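Local coordinates for structural protein VP1 (Trichodysplasia spinulosa-associated polyomavirus, PDB 4U60) that forms the pentameric building block of the viral capsid and binds sialylated glycans such as the GM1 oligosaccharide, at residues T97-V102 against L265-N270. Residues are numbered along the deposited sequence; the frame is centred on the assembly and turned at random. Where two conformers were deposited one is given.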
ATOM      1  N   THR C  97       1.005 -12.871 -18.306  1.00 13.54           N
ATOM      2  CA  THR C  97       1.289 -13.969 -17.385  1.00 13.31           C
ATOM      3  C   THR C  97       0.425 -13.838 -16.138  1.00 13.76           C
ATOM      4  O   THR C  97       0.148 -12.713 -15.695  1.00 14.09           O
ATOM      5  CB  THR C  97       2.806 -14.012 -17.042  1.00 12.49           C
ATOM      6  OG1 THR C  97       3.106 -15.076 -16.138  1.00 11.90           O
ATOM      7  CG2 THR C  97       3.306 -12.694 -16.447  1.00 12.41           C
ATOM      8  N   GLU C  98       0.060 -14.982 -15.561  1.00 13.87           N
ATOM      9  CA  GLU C  98      -0.832 -15.060 -14.403  1.00 14.62           C
ATOM     10  C   GLU C  98      -0.462 -16.213 -13.546  1.00 14.56           C
ATOM     11  O   GLU C  98      -0.061 -17.272 -14.046  1.00 13.94           O
ATOM     12  CB  GLU C  98      -2.283 -15.334 -14.806  1.00 16.10           C
ATOM     13  CG  GLU C  98      -2.920 -14.398 -15.777  1.00 17.00           C
ATOM     14  CD  GLU C  98      -4.280 -14.889 -16.233  1.00 17.96           C
ATOM     15  OE1 GLU C  98      -4.530 -14.725 -17.432  1.00 18.69           O
ATOM     16  OE2 GLU C  98      -5.111 -15.362 -15.405  1.00 18.44           O
ATOM     17  N   VAL C  99      -0.654 -16.025 -12.241  1.00 11.38           N
ATOM     18  CA  VAL C  99      -0.583 -17.117 -11.287  1.00 11.94           C
ATOM     19  C   VAL C  99      -1.933 -17.810 -11.294  1.00 12.04           C
ATOM     20  O   VAL C  99      -2.977 -17.159 -11.243  1.00 12.81           O
ATOM     21  CB  VAL C  99      -0.251 -16.609  -9.878  1.00 12.08           C
ATOM     22  CG1 VAL C  99      -0.320 -17.748  -8.852  1.00 12.47           C
ATOM     23  CG2 VAL C  99       1.110 -15.953  -9.872  1.00 12.61           C
ATOM     24  N   VAL C 100      -1.901 -19.129 -11.402  1.00 12.20           N
ATOM     25  CA  VAL C 100      -3.099 -19.958 -11.550  1.00 12.27           C
ATOM     26  C   VAL C 100      -3.470 -20.556 -10.221  1.00 12.12           C
ATOM     27  O   VAL C 100      -2.598 -20.906  -9.440  1.00 12.57           O
ATOM     28  CB  VAL C 100      -2.833 -21.087 -12.558  1.00 12.77           C
ATOM     29  CG1 VAL C 100      -4.068 -21.943 -12.802  1.00 13.22           C
ATOM     30  CG2 VAL C 100      -2.335 -20.494 -13.865  1.00 13.30           C
ATOM     31  N   GLY C 101      -4.761 -20.707  -9.952  1.00 12.08           N
ATOM     32  CA  GLY C 101      -5.176 -21.382  -8.735  1.00 12.22           C
ATOM     33  C   GLY C 101      -5.146 -20.548  -7.461  1.00 11.41           C
ATOM     34  O   GLY C 101      -5.153 -21.098  -6.362  1.00 11.51           O
ATOM     35  N   VAL C 102      -5.155 -19.224  -7.592  1.00 11.08           N
ATOM     36  CA  VAL C 102      -5.174 -18.351  -6.402  1.00 10.68           C
ATOM     37  C   VAL C 102      -6.345 -18.697  -5.488  1.00 10.67           C
ATOM     38  O   VAL C 102      -6.215 -18.710  -4.269  1.00 10.81           O
ATOM     39  CB  VAL C 102      -5.174 -16.855  -6.804  1.00 10.43           C
ATOM     40  CG1 VAL C 102      -5.387 -15.942  -5.590  1.00 10.39           C
ATOM     41  CG2 VAL C 102      -3.869 -16.492  -7.488  1.00 10.62           C
ATOM     42  N   LEU C 265       2.270 -22.233  -6.559  1.00 10.63           N
ATOM     43  CA  LEU C 265       1.230 -22.279  -7.571  1.00 11.12           C
ATOM     44  C   LEU C 265       1.839 -22.228  -8.975  1.00 11.25           C
ATOM     45  O   LEU C 265       2.948 -21.699  -9.161  1.00 11.15           O
ATOM     46  CB  LEU C 265       0.244 -21.121  -7.394  1.00 11.08           C
ATOM     47  CG  LEU C 265      -0.667 -21.213  -6.152  1.00 11.35           C
ATOM     48  CD1 LEU C 265      -1.535 -19.967  -6.084  1.00 11.27           C
ATOM     49  CD2 LEU C 265      -1.545 -22.454  -6.147  1.00 11.99           C
ATOM     50  N   PRO C 266       1.099 -22.741  -9.965  1.00 11.60           N
ATOM     51  CA  PRO C 266       1.575 -22.683 -11.333  1.00 11.77           C
ATOM     52  C   PRO C 266       1.442 -21.282 -11.923  1.00 11.48           C
ATOM     53  O   PRO C 266       0.694 -20.452 -11.406  1.00 11.52           O
ATOM     54  CB  PRO C 266       0.663 -23.672 -12.080  1.00 12.47           C
ATOM     55  CG  PRO C 266      -0.475 -24.005 -11.156  1.00 12.79           C
ATOM     56  CD  PRO C 266      -0.269 -23.276  -9.868  1.00 12.40           C
ATOM     57  N   ARG C 267       2.181 -21.031 -12.991  1.00 11.31           N
ATOM     58  CA  ARG C 267       2.099 -19.776 -13.706  1.00 11.41           C
ATOM     59  C   ARG C 267       1.860 -20.064 -15.183  1.00 11.90           C
ATOM     60  O   ARG C 267       2.472 -20.973 -15.771  1.00 12.31           O
ATOM     61  CB  ARG C 267       3.390 -18.985 -13.531  1.00 11.22           C
ATOM     62  CG  ARG C 267       3.393 -17.642 -14.240  1.00 11.34           C
ATOM     63  CD  ARG C 267       4.640 -16.852 -13.862  1.00 11.19           C
ATOM     64  NE  ARG C 267       4.560 -16.225 -12.536  1.00 10.98           N
ATOM     65  CZ  ARG C 267       4.100 -14.997 -12.294  1.00 11.56           C
ATOM     66  NH1 ARG C 267       3.622 -14.232 -13.280  1.00 12.46           N
ATOM     67  NH2 ARG C 267       4.106 -14.510 -11.062  1.00 11.92           N
ATOM     68  N   TYR C 268       0.982 -19.255 -15.760  1.00 11.98           N
ATOM     69  CA  TYR C 268       0.640 -19.294 -17.170  1.00 12.89           C
ATOM     70  C   TYR C 268       1.317 -18.157 -17.913  1.00 12.81           C
ATOM     71  O   TYR C 268       1.507 -17.080 -17.357  1.00 12.11           O
ATOM     72  CB  TYR C 268      -0.874 -19.142 -17.284  1.00 13.68           C
ATOM     73  CG  TYR C 268      -1.355 -18.843 -18.681  1.00 14.76           C
ATOM     74  CD1 TYR C 268      -1.613 -19.873 -19.579  1.00 15.58           C
ATOM     75  CD2 TYR C 268      -1.555 -17.534 -19.102  1.00 15.28           C
ATOM     76  CE1 TYR C 268      -2.061 -19.608 -20.880  1.00 16.07           C
ATOM     77  CE2 TYR C 268      -2.005 -17.258 -20.387  1.00 15.94           C
ATOM     78  CZ  TYR C 268      -2.267 -18.297 -21.265  1.00 16.28           C
ATOM     79  OH  TYR C 268      -2.725 -18.029 -22.537  1.00 18.12           O
ATOM     80  N   PHE C 269       1.662 -18.395 -19.175  1.00 13.00           N
ATOM     81  CA  PHE C 269       2.281 -17.399 -20.032  1.00 13.33           C
ATOM     82  C   PHE C 269       1.683 -17.426 -21.427  1.00 14.22           C
ATOM     83  O   PHE C 269       1.481 -18.495 -21.992  1.00 14.40           O
ATOM     84  CB  PHE C 269       3.785 -17.665 -20.214  1.00 13.39           C
ATOM     85  CG  PHE C 269       4.576 -17.774 -18.943  1.00 12.85           C
ATOM     86  CD1 PHE C 269       4.645 -18.985 -18.264  1.00 13.02           C
ATOM     87  CD2 PHE C 269       5.325 -16.694 -18.468  1.00 13.14           C
ATOM     88  CE1 PHE C 269       5.423 -19.123 -17.129  1.00 13.11           C
ATOM     89  CE2 PHE C 269       6.085 -16.837 -17.307  1.00 13.12           C
ATOM     90  CZ  PHE C 269       6.112 -18.055 -16.656  1.00 12.69           C
ATOM     91  N   ASN C 270       1.459 -16.243 -21.979  1.00 14.51           N
ATOM     92  CA  ASN C 270       1.120 -16.081 -23.389  0.50 15.59           C
ATOM     93  C   ASN C 270       2.049 -15.018 -23.943  1.00 15.45           C
ATOM     94  O   ASN C 270       1.943 -13.845 -23.593  1.00 15.11           O
ATOM     95  CB  ASN C 270      -0.351 -15.687 -23.574  0.50 16.38           C
ATOM     96  CG  ASN C 270      -0.773 -15.650 -25.040  0.50 17.71           C
ATOM     97  OD1 ASN C 270      -1.485 -16.534 -25.520  0.50 19.09           O
ATOM     98  ND2 ASN C 270      -0.334 -14.627 -25.756  0.50 18.06           N
TER
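Strands 97-99 and 267-270 run antiparallel (167°), their axes 4.6 Å apart at closest approach. E98 and Y268 form the hydrogen-bonded pair, E98 O accepting from Y268 N at 2.8 Å; the ladder runs on beyond the strand through V100 N to P266 O (2.9 Å, 178° at the hydrogen). The non-hydrogen-bonded pairs T97-F269 and V99-R267 put their side chains on the face opposite E98 and Y268. T97 OG1, anti to the backbone N (chi1 180°), reaches back to the neighbouring strand: it donates to Y268 O at 2.8 Å and accepts from R267 NH1 at 3.0 Å, in the guanidinium plane, while lying over one face of the F269 ring. Y268 O also takes E98 N (3.1 Å), the two donors arriving from opposite faces of its carbonyl plane. V99 CG2 covers one face of the R267 guanidinium, whose NH2 forms a salt bridge with D248 on strand 241-254. V99 CG1 packs on L265 CB at 3.7 Å. Across the sheet, E98 OE2 is hydrogen-bonded to Y203 OH of the second subunit. One face of this jelly-roll sheet thus packs on F133, where T97 and D248 should restrict guanidinium rotation; the other contributes to the intersubunit interface.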